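Local coordinates for Lmaj004091aaa (Leishmania major, PDB 1XTP), which probably transfers methyl groups from S-adenosyl-L-methionine to the alpha-amino group of proteins that begin with an X-Pro-Lys sequence, at residues Leu54-Val67 with Leu122-Arg134. Numbering follows the deposited sequence.
With SAI (S-adenosyl-L-homoselenocysteine), chain B.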
ATOM      1  N   LEU A  54      -9.449   3.385 -10.418  1.00 24.55           N
ATOM      2  CA  LEU A  54      -9.012   2.638 -11.587  1.00 25.05           C
ATOM      3  C   LEU A  54      -9.160   3.479 -12.844  1.00 22.50           C
ATOM      4  O   LEU A  54      -8.341   3.402 -13.734  1.00 26.64           O
ATOM      5  CB  LEU A  54      -9.824   1.345 -11.734  1.00 24.62           C
ATOM      6  CG  LEU A  54      -9.652   0.292 -10.642  1.00 23.56           C
ATOM      7  CD1 LEU A  54     -10.469  -0.945 -10.974  1.00 27.02           C
ATOM      8  CD2 LEU A  54      -8.174  -0.062 -10.423  1.00 23.19           C
ATOM      9  N   GLU A  55     -10.229   4.265 -12.906  1.00 25.83           N
ATOM     10  CA  GLU A  55     -10.449   5.161 -14.021  1.00 25.03           C
ATOM     11  C   GLU A  55      -9.434   6.290 -14.014  1.00 23.05           C
ATOM     12  O   GLU A  55      -8.971   6.715 -15.068  1.00 27.99           O
ATOM     13  CB  GLU A  55     -11.875   5.698 -14.012  1.00 25.72           C
ATOM     14  CG  GLU A  55     -12.172   6.752 -15.075  1.00 26.40           C
ATOM     15  CD  GLU A  55     -11.871   6.313 -16.510  1.00 31.19           C
ATOM     16  OE1 GLU A  55     -11.788   5.099 -16.830  1.00 28.29           O
ATOM     17  OE2 GLU A  55     -11.747   7.216 -17.346  1.00 31.11           O
ATOM     18  N   TYR A  56      -9.078   6.767 -12.838  1.00 25.21           N
ATOM     19  CA  TYR A  56      -8.019   7.765 -12.727  1.00 28.13           C
ATOM     20  C   TYR A  56      -6.692   7.219 -13.254  1.00 26.78           C
ATOM     21  O   TYR A  56      -5.980   7.883 -13.986  1.00 23.26           O
ATOM     22  CB  TYR A  56      -7.860   8.222 -11.273  1.00 29.78           C
ATOM     23  CG  TYR A  56      -6.669   9.128 -11.058  1.00 32.01           C
ATOM     24  CD1 TYR A  56      -6.771  10.508 -11.243  1.00 33.43           C
ATOM     25  CD2 TYR A  56      -5.446   8.602 -10.676  1.00 33.29           C
ATOM     26  CE1 TYR A  56      -5.686  11.328 -11.049  1.00 33.16           C
ATOM     27  CE2 TYR A  56      -4.360   9.410 -10.470  1.00 32.74           C
ATOM     28  CZ  TYR A  56      -4.481  10.764 -10.658  1.00 34.02           C
ATOM     29  OH  TYR A  56      -3.382  11.549 -10.462  1.00 35.16           O
ATOM     30  N   TRP A  57      -6.360   5.995 -12.879  1.00 25.50           N
ATOM     31  CA  TRP A  57      -5.071   5.446 -13.263  1.00 24.42           C
ATOM     32  C   TRP A  57      -4.992   5.037 -14.712  1.00 23.84           C
ATOM     33  O   TRP A  57      -3.898   4.930 -15.233  1.00 23.91           O
ATOM     34  CB  TRP A  57      -4.668   4.305 -12.348  1.00 24.52           C
ATOM     35  CG  TRP A  57      -4.104   4.844 -11.081  1.00 25.79           C
ATOM     36  CD1 TRP A  57      -4.766   5.029  -9.908  1.00 24.13           C
ATOM     37  CD2 TRP A  57      -2.772   5.317 -10.872  1.00 21.59           C
ATOM     38  NE1 TRP A  57      -3.931   5.555  -8.985  1.00 23.99           N
ATOM     39  CE2 TRP A  57      -2.700   5.763  -9.548  1.00 19.24           C
ATOM     40  CE3 TRP A  57      -1.630   5.406 -11.684  1.00 27.57           C
ATOM     41  CZ2 TRP A  57      -1.530   6.263  -8.986  1.00 25.97           C
ATOM     42  CZ3 TRP A  57      -0.449   5.915 -11.120  1.00 26.27           C
ATOM     43  CH2 TRP A  57      -0.417   6.343  -9.788  1.00 26.85           C
ATOM     44  N   ARG A  58      -6.147   4.847 -15.359  1.00 21.94           N
ATOM     45  CA  ARG A  58      -6.212   4.439 -16.749  1.00 23.13           C
ATOM     46  C   ARG A  58      -5.446   5.400 -17.631  1.00 23.26           C
ATOM     47  O   ARG A  58      -4.829   4.982 -18.590  1.00 25.93           O
ATOM     48  CB  ARG A  58      -7.676   4.369 -17.222  1.00 23.92           C
ATOM     49  CG  ARG A  58      -7.871   3.830 -18.619  1.00 26.44           C
ATOM     50  CD  ARG A  58      -9.347   3.752 -19.036  1.00 26.75           C
ATOM     51  NE  ARG A  58      -9.937   5.081 -19.088  1.00 22.63           N
ATOM     52  CZ  ARG A  58      -9.765   5.941 -20.080  1.00 24.69           C
ATOM     53  NH1 ARG A  58      -9.053   5.627 -21.152  1.00 27.31           N
ATOM     54  NH2 ARG A  58     -10.323   7.136 -19.995  1.00 29.15           N
ATOM     55  N   THR A  59      -5.520   6.688 -17.316  1.00 25.87           N
ATOM     56  CA  THR A  59      -4.844   7.729 -18.092  1.00 29.13           C
ATOM     57  C   THR A  59      -3.541   8.281 -17.459  1.00 29.68           C
ATOM     58  O   THR A  59      -2.948   9.217 -17.965  1.00 32.47           O
ATOM     59  CB  THR A  59      -5.822   8.880 -18.378  1.00 30.35           C
ATOM     60  OG1 THR A  59      -6.541   9.209 -17.177  1.00 29.82           O
ATOM     61  CG2 THR A  59      -6.809   8.441 -19.479  1.00 30.46           C
ATOM     62  N   VAL A  60      -3.063   7.681 -16.390  1.00 31.63           N
ATOM     63  CA  VAL A  60      -1.746   8.076 -15.848  1.00 29.65           C
ATOM     64  C   VAL A  60      -0.667   7.434 -16.727  1.00 31.60           C
ATOM     65  O   VAL A  60      -0.754   6.234 -17.017  1.00 30.15           O
ATOM     66  CB  VAL A  60      -1.597   7.631 -14.395  1.00 28.23           C
ATOM     67  CG1 VAL A  60      -0.182   7.953 -13.827  1.00 25.07           C
ATOM     68  CG2 VAL A  60      -2.664   8.299 -13.541  1.00 26.58           C
ATOM     69  N   PRO A  61       0.337   8.221 -17.184  1.00 29.48           N
ATOM     70  CA  PRO A  61       1.423   7.603 -17.944  1.00 30.97           C
ATOM     71  C   PRO A  61       2.088   6.476 -17.179  1.00 27.03           C
ATOM     72  O   PRO A  61       2.228   6.549 -15.943  1.00 26.31           O
ATOM     73  CB  PRO A  61       2.419   8.753 -18.139  1.00 32.33           C
ATOM     74  CG  PRO A  61       1.601   9.943 -18.097  1.00 32.67           C
ATOM     75  CD  PRO A  61       0.560   9.666 -17.044  1.00 29.68           C
ATOM     76  N   ALA A  62       2.466   5.429 -17.908  1.00 28.60           N
ATOM     77  CA  ALA A  62       3.149   4.289 -17.321  1.00 29.23           C
ATOM     78  C   ALA A  62       4.630   4.660 -17.268  1.00 28.44           C
ATOM     79  O   ALA A  62       5.444   4.093 -17.973  1.00 26.18           O
ATOM     80  CB  ALA A  62       2.905   2.996 -18.159  1.00 29.35           C
ATOM     81  N   THR A  63       4.958   5.622 -16.414  1.00 28.05           N
ATOM     82  CA  THR A  63       6.327   6.099 -16.252  1.00 27.17           C
ATOM     83  C   THR A  63       6.589   6.276 -14.770  1.00 28.39           C
ATOM     84  O   THR A  63       5.654   6.354 -13.977  1.00 26.42           O
ATOM     85  CB  THR A  63       6.534   7.462 -16.937  1.00 27.19           C
ATOM     86  OG1 THR A  63       5.921   8.480 -16.154  1.00 28.19           O
ATOM     87  CG2 THR A  63       5.911   7.484 -18.302  1.00 29.74           C
ATOM     88  N   VAL A  64       7.859   6.366 -14.392  1.00 30.53           N
ATOM     89  CA  VAL A  64       8.210   6.573 -12.990  1.00 32.24           C
ATOM     90  C   VAL A  64       7.565   7.868 -12.479  1.00 33.34           C
ATOM     91  O   VAL A  64       7.096   7.937 -11.342  1.00 32.79           O
ATOM     92  CB  VAL A  64       9.749   6.597 -12.787  1.00 33.04           C
ATOM     93  CG1 VAL A  64      10.119   7.039 -11.376  1.00 34.75           C
ATOM     94  CG2 VAL A  64      10.305   5.222 -13.042  1.00 37.24           C
ATOM     95  N   SER A  65       7.535   8.890 -13.331  1.00 34.54           N
ATOM     96  CA  SER A  65       6.938  10.166 -12.959  1.00 33.57           C
ATOM     97  C   SER A  65       5.452   9.964 -12.659  1.00 32.66           C
ATOM     98  O   SER A  65       4.916  10.520 -11.691  1.00 33.62           O
ATOM     99  CB  SER A  65       7.120  11.182 -14.071  1.00 33.41           C
ATOM    100  OG  SER A  65       6.681  12.439 -13.610  1.00 40.72           O
ATOM    101  N   GLY A  66       4.810   9.134 -13.477  1.00 29.62           N
ATOM    102  CA  GLY A  66       3.416   8.756 -13.286  1.00 30.46           C
ATOM    103  C   GLY A  66       3.120   8.048 -11.970  1.00 30.30           C
ATOM    104  O   GLY A  66       2.150   8.360 -11.304  1.00 29.65           O
ATOM    105  N   VAL A  67       3.944   7.080 -11.585  1.00 32.96           N
ATOM    106  CA  VAL A  67       3.670   6.356 -10.351  1.00 34.19           C
ATOM    107  C   VAL A  67       4.063   7.186  -9.131  1.00 31.85           C
ATOM    108  O   VAL A  67       3.539   6.957  -8.051  1.00 29.73           O
ATOM    109  CB  VAL A  67       4.298   4.916 -10.303  1.00 33.18           C
ATOM    110  CG1 VAL A  67       3.757   4.083 -11.435  1.00 33.95           C
ATOM    111  CG2 VAL A  67       5.812   4.940 -10.320  1.00 31.90           C
ATOM    112  N   LEU A 122       1.491  -7.716  -8.794  1.00 25.59           N
ATOM    113  CA  LEU A 122       0.042  -7.650  -8.738  1.00 25.01           C
ATOM    114  C   LEU A 122      -0.364  -6.206  -9.059  1.00 24.05           C
ATOM    115  O   LEU A 122      -0.002  -5.309  -8.333  1.00 25.35           O
ATOM    116  CB  LEU A 122      -0.444  -8.057  -7.341  1.00 25.76           C
ATOM    117  CG  LEU A 122      -1.967  -8.018  -7.075  1.00 29.55           C
ATOM    118  CD1 LEU A 122      -2.338  -8.956  -5.956  1.00 35.55           C
ATOM    119  CD2 LEU A 122      -2.463  -6.616  -6.739  1.00 36.50           C
ATOM    120  N   GLU A 123      -1.123  -5.996 -10.127  1.00 23.76           N
ATOM    121  CA  GLU A 123      -1.459  -4.652 -10.580  1.00 24.13           C
ATOM    122  C   GLU A 123      -2.716  -4.762 -11.405  1.00 23.94           C
ATOM    123  O   GLU A 123      -2.772  -5.619 -12.272  1.00 25.25           O
ATOM    124  CB  GLU A 123      -0.313  -4.110 -11.434  1.00 24.64           C
ATOM    125  CG  GLU A 123      -0.613  -2.842 -12.227  1.00 27.94           C
ATOM    126  CD  GLU A 123      -1.106  -1.692 -11.355  1.00 26.58           C
ATOM    127  OE1 GLU A 123      -0.460  -1.419 -10.327  1.00 26.95           O
ATOM    128  OE2 GLU A 123      -2.158  -1.088 -11.685  1.00 26.49           O
ATOM    129  N   PRO A 124      -3.750  -3.958 -11.096  1.00 22.75           N
ATOM    130  CA  PRO A 124      -5.029  -4.037 -11.815  1.00 23.57           C
ATOM    131  C   PRO A 124      -5.117  -3.268 -13.113  1.00 23.13           C
ATOM    132  O   PRO A 124      -6.009  -3.544 -13.922  1.00 23.94           O
ATOM    133  CB  PRO A 124      -6.011  -3.424 -10.803  1.00 25.56           C
ATOM    134  CG  PRO A 124      -5.186  -2.409 -10.091  1.00 23.72           C
ATOM    135  CD  PRO A 124      -3.839  -3.025  -9.955  1.00 22.86           C
ATOM    136  N   VAL A 125      -4.245  -2.283 -13.305  1.00 25.47           N
ATOM    137  CA  VAL A 125      -4.298  -1.453 -14.512  1.00 26.73           C
ATOM    138  C   VAL A 125      -3.432  -2.012 -15.614  1.00 26.15           C
ATOM    139  O   VAL A 125      -2.221  -2.138 -15.473  1.00 24.32           O
ATOM    140  CB  VAL A 125      -3.927   0.011 -14.231  1.00 24.76           C
ATOM    141  CG1 VAL A 125      -3.995   0.823 -15.495  1.00 26.77           C
ATOM    142  CG2 VAL A 125      -4.902   0.569 -13.184  1.00 29.72           C
ATOM    143  N   LYS A 126      -4.092  -2.305 -16.727  1.00 26.53           N
ATOM    144  CA  LYS A 126      -3.531  -3.081 -17.829  1.00 28.05           C
ATOM    145  C   LYS A 126      -2.307  -2.431 -18.453  1.00 26.06           C
ATOM    146  O   LYS A 126      -1.292  -3.093 -18.648  1.00 24.48           O
ATOM    147  CB  LYS A 126      -4.611  -3.301 -18.904  1.00 30.30           C
ATOM    148  CG  LYS A 126      -4.249  -4.314 -19.966  1.00 32.86           C
ATOM    149  N   HIS A 127      -2.372  -1.137 -18.752  1.00 26.37           N
ATOM    150  CA  HIS A 127      -1.210  -0.495 -19.376  1.00 25.88           C
ATOM    151  C   HIS A 127      -0.047  -0.305 -18.399  1.00 24.99           C
ATOM    152  O   HIS A 127       1.091  -0.130 -18.831  1.00 25.38           O
ATOM    153  CB  HIS A 127      -1.578   0.820 -20.054  1.00 26.20           C
ATOM    154  CG  HIS A 127      -1.672   1.978 -19.121  1.00 27.42           C
ATOM    155  ND1 HIS A 127      -2.730   2.150 -18.259  1.00 27.08           N
ATOM    156  CD2 HIS A 127      -0.843   3.035 -18.928  1.00 30.25           C
ATOM    157  CE1 HIS A 127      -2.552   3.264 -17.574  1.00 27.33           C
ATOM    158  NE2 HIS A 127      -1.416   3.821 -17.962  1.00 28.92           N
HETATM  159  N   MSE A 128      -0.331  -0.331 -17.098  1.00 24.66           N
HETATM  160  CA  MSE A 128       0.730  -0.292 -16.081  1.00 25.22           C
HETATM  161  C   MSE A 128       1.439  -1.650 -16.037  1.00 25.05           C
HETATM  162  O   MSE A 128       2.671  -1.724 -16.075  1.00 23.92           O
HETATM  163  CB  MSE A 128       0.175   0.042 -14.694  1.00 27.63           C
HETATM  164  CG  MSE A 128      -0.573   1.363 -14.579  1.00 34.64           C
HETATM  165 SE   MSE A 128       0.606   2.887 -14.853  0.85 45.62          SE
HETATM  166  CE  MSE A 128       1.724   2.640 -13.444  1.00 46.22           C
ATOM    167  N   LEU A 129       0.651  -2.720 -15.966  1.00 25.93           N
ATOM    168  CA  LEU A 129       1.192  -4.079 -15.901  1.00 27.96           C
ATOM    169  C   LEU A 129       1.964  -4.478 -17.162  1.00 25.98           C
ATOM    170  O   LEU A 129       2.991  -5.159 -17.087  1.00 25.05           O
ATOM    171  CB  LEU A 129       0.067  -5.080 -15.637  1.00 27.79           C
ATOM    172  CG  LEU A 129       0.451  -6.543 -15.352  1.00 28.39           C
ATOM    173  CD1 LEU A 129       1.356  -6.654 -14.152  1.00 30.47           C
ATOM    174  CD2 LEU A 129      -0.807  -7.370 -15.114  1.00 32.78           C
ATOM    175  N   GLU A 130       1.451  -4.062 -18.311  1.00 26.84           N
ATOM    176  CA  GLU A 130       2.098  -4.307 -19.601  1.00 29.29           C
ATOM    177  C   GLU A 130       3.453  -3.630 -19.699  1.00 27.41           C
ATOM    178  O   GLU A 130       4.405  -4.210 -20.184  1.00 27.64           O
ATOM    179  CB  GLU A 130       1.197  -3.842 -20.762  1.00 31.02           C
ATOM    180  CG  GLU A 130       0.008  -4.776 -21.053  1.00 39.66           C
ATOM    181  CD  GLU A 130       0.431  -6.244 -21.225  1.00 45.21           C
ATOM    182  OE1 GLU A 130       1.331  -6.513 -22.062  1.00 48.06           O
ATOM    183  OE2 GLU A 130      -0.128  -7.114 -20.509  1.00 44.77           O
ATOM    184  N   GLU A 131       3.528  -2.394 -19.239  1.00 27.46           N
ATOM    185  CA  GLU A 131       4.793  -1.685 -19.200  1.00 28.36           C
ATOM    186  C   GLU A 131       5.799  -2.320 -18.227  1.00 28.98           C
ATOM    187  O   GLU A 131       6.992  -2.382 -18.527  1.00 29.96           O
ATOM    188  CB  GLU A 131       4.544  -0.222 -18.844  1.00 26.53           C
ATOM    189  CG  GLU A 131       5.798   0.609 -18.728  1.00 31.24           C
ATOM    190  CD  GLU A 131       6.608   0.672 -20.014  1.00 33.41           C
ATOM    191  OE1 GLU A 131       6.046   0.472 -21.110  1.00 33.61           O
ATOM    192  OE2 GLU A 131       7.823   0.953 -19.918  1.00 37.94           O
ATOM    193  N   ALA A 132       5.320  -2.765 -17.066  1.00 27.46           N
ATOM    194  CA  ALA A 132       6.131  -3.557 -16.136  1.00 25.39           C
ATOM    195  C   ALA A 132       6.787  -4.763 -16.799  1.00 26.82           C
ATOM    196  O   ALA A 132       7.971  -5.028 -16.567  1.00 25.74           O
ATOM    197  CB  ALA A 132       5.261  -4.033 -14.962  1.00 28.02           C
ATOM    198  N   LYS A 133       6.009  -5.508 -17.595  1.00 25.45           N
ATOM    199  CA  LYS A 133       6.532  -6.650 -18.365  1.00 28.28           C
ATOM    200  C   LYS A 133       7.717  -6.253 -19.249  1.00 27.46           C
ATOM    201  O   LYS A 133       8.702  -6.981 -19.322  1.00 32.69           O
ATOM    202  CB  LYS A 133       5.440  -7.280 -19.239  1.00 25.95           C
ATOM    203  CG  LYS A 133       4.503  -8.180 -18.512  1.00 27.07           C
ATOM    204  CD  LYS A 133       3.418  -8.680 -19.438  1.00 30.10           C
ATOM    205  CE  LYS A 133       2.291  -9.316 -18.667  1.00 32.02           C
ATOM    206  NZ  LYS A 133       1.140  -9.618 -19.556  1.00 39.19           N
ATOM    207  N   ARG A 134       7.614  -5.101 -19.906  1.00 29.04           N
ATOM    208  CA  ARG A 134       8.704  -4.589 -20.747  1.00 35.11           C
ATOM    209  C   ARG A 134       9.893  -4.100 -19.920  1.00 33.52           C
ATOM    210  O   ARG A 134      11.035  -4.323 -20.275  1.00 34.27           O
ATOM    211  CB  ARG A 134       8.220  -3.449 -21.633  1.00 33.69           C
ATOM    212  CG  ARG A 134       7.177  -3.892 -22.635  1.00 43.50           C
ATOM    213  CD  ARG A 134       6.847  -2.787 -23.642  1.00 47.73           C
ATOM    214  NE  ARG A 134       5.827  -1.864 -23.138  1.00 55.13           N
ATOM    215  CZ  ARG A 134       4.522  -2.140 -23.077  1.00 59.31           C
ATOM    216  NH1 ARG A 134       4.047  -3.324 -23.480  1.00 60.09           N
ATOM    217  NH2 ARG A 134       3.677  -1.225 -22.600  1.00 58.03           N
TER
HETATM  218  N   SAI B 401       3.677   0.506  -5.736  1.00 31.77           N
HETATM  219  CA  SAI B 401       4.253   1.139  -6.958  1.00 30.13           C
HETATM  220  CB  SAI B 401       3.204   1.982  -7.652  1.00 31.24           C
HETATM  221  CG  SAI B 401       2.638   3.148  -6.855  1.00 31.74           C
HETATM  222 SE   SAI B 401       1.300   4.096  -7.945  0.85 32.69          SE
HETATM  223  C   SAI B 401       5.423   2.062  -6.658  1.00 30.14           C
HETATM  224  O   SAI B 401       5.607   2.490  -5.519  1.00 27.46           O
HETATM  225  OXT SAI B 401       6.183   2.426  -7.555  1.00 29.66           O
HETATM  226  C5' SAI B 401      -0.289   3.179  -7.214  1.00 32.32           C
HETATM  227  C4' SAI B 401      -0.650   1.899  -7.974  1.00 26.64           C
HETATM  228  O4' SAI B 401      -1.714   1.287  -7.308  1.00 26.96           O
HETATM  229  C3' SAI B 401      -1.127   2.112  -9.403  1.00 25.27           C
HETATM  230  O3' SAI B 401      -0.413   1.291 -10.289  1.00 24.13           O
HETATM  231  C2' SAI B 401      -2.585   1.721  -9.425  1.00 22.53           C
HETATM  232  O2' SAI B 401      -2.986   1.142 -10.659  1.00 22.49           O
HETATM  233  C1' SAI B 401      -2.576   0.731  -8.287  1.00 24.91           C
HETATM  234  N9  SAI B 401      -3.877   0.471  -7.689  1.00 26.98           N
HETATM  235  C8  SAI B 401      -4.941   1.340  -7.593  1.00 25.78           C
HETATM  236  N7  SAI B 401      -5.931   0.709  -6.969  1.00 20.23           N
HETATM  237  C5  SAI B 401      -5.510  -0.552  -6.649  1.00 29.15           C
HETATM  238  C6  SAI B 401      -6.128  -1.613  -5.992  1.00 26.42           C
HETATM  239  N6  SAI B 401      -7.381  -1.482  -5.554  1.00 21.72           N
HETATM  240  N1  SAI B 401      -5.436  -2.800  -5.812  1.00 26.22           N
HETATM  241  C2  SAI B 401      -4.140  -2.948  -6.290  1.00 26.26           C
HETATM  242  N3  SAI B 401      -3.534  -1.880  -6.929  1.00 25.90           N
HETATM  243  C4  SAI B 401      -4.210  -0.710  -7.094  1.00 28.74           C
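His-127 reaches from the first turn of helix 126-135 into the loop that follows helix 49-58, where its NE2 donates a hydrogen bond to Val-60 O (2.7 Å). The bond is nearly straight, 167° at the hydrogen, and the carbonyl lies in the ring plane, so the imidazole meets the loop edge-on. Its CG sits between the backbone N and the carbonyl carbon (chi1 81°), which swings the ring toward the loop and leaves CE1 3.0 Å from Arg-58 O. A flat donor suits this cluster of carbonyls. Ala-62, centre of an inverse gamma turn, has a methyl small enough to settle on the helix, with CB 3.7 Å from Glu-131 CB.

Packing is tight beside the bound product analogue. The flexible chain of selenomethionine Met-128 bends at chi2 and chi3 to run past Ala-62, its SE 3.8 Å from Ala-62 CA; the approach of its CE to Val-67 CG1 is doubtfully short. Val-125 CG2 touches both Trp-57 CB (3.8 Å) and the ribose O2' of S-adenosyl-L-homoselenocysteine. The broad indole of Trp-57 lays one face over that ribose, while its NE1 hydrogen-bonds to Tyr-170 OH. On the same ribose, the carboxylate of Glu-123 accepts both hydroxyls, O2' to OE2 (2.6 Å) and O3' to OE1 (2.7 Å); it is the acidic residue at the C-terminal end of strand 118-123 that commonly binds the ribose hydroxyls in Rossmann-like methyltransferases. OE2 also receives Val-125 N. The outer side is looser and more polar: Arg-58 grips Glu-55 side-on with two nitrogens, and Arg-134 holds Glu-131 OE1, each pair staying within its own segment.

The contact thus closes helix 49-58 and the loop leading to helix 64-67 over the cofactor site; Ile-104 touches Ala-62 and Met-128, and Leu-129 packs helix 126-135 against strand 141-146, next to strand 118-123.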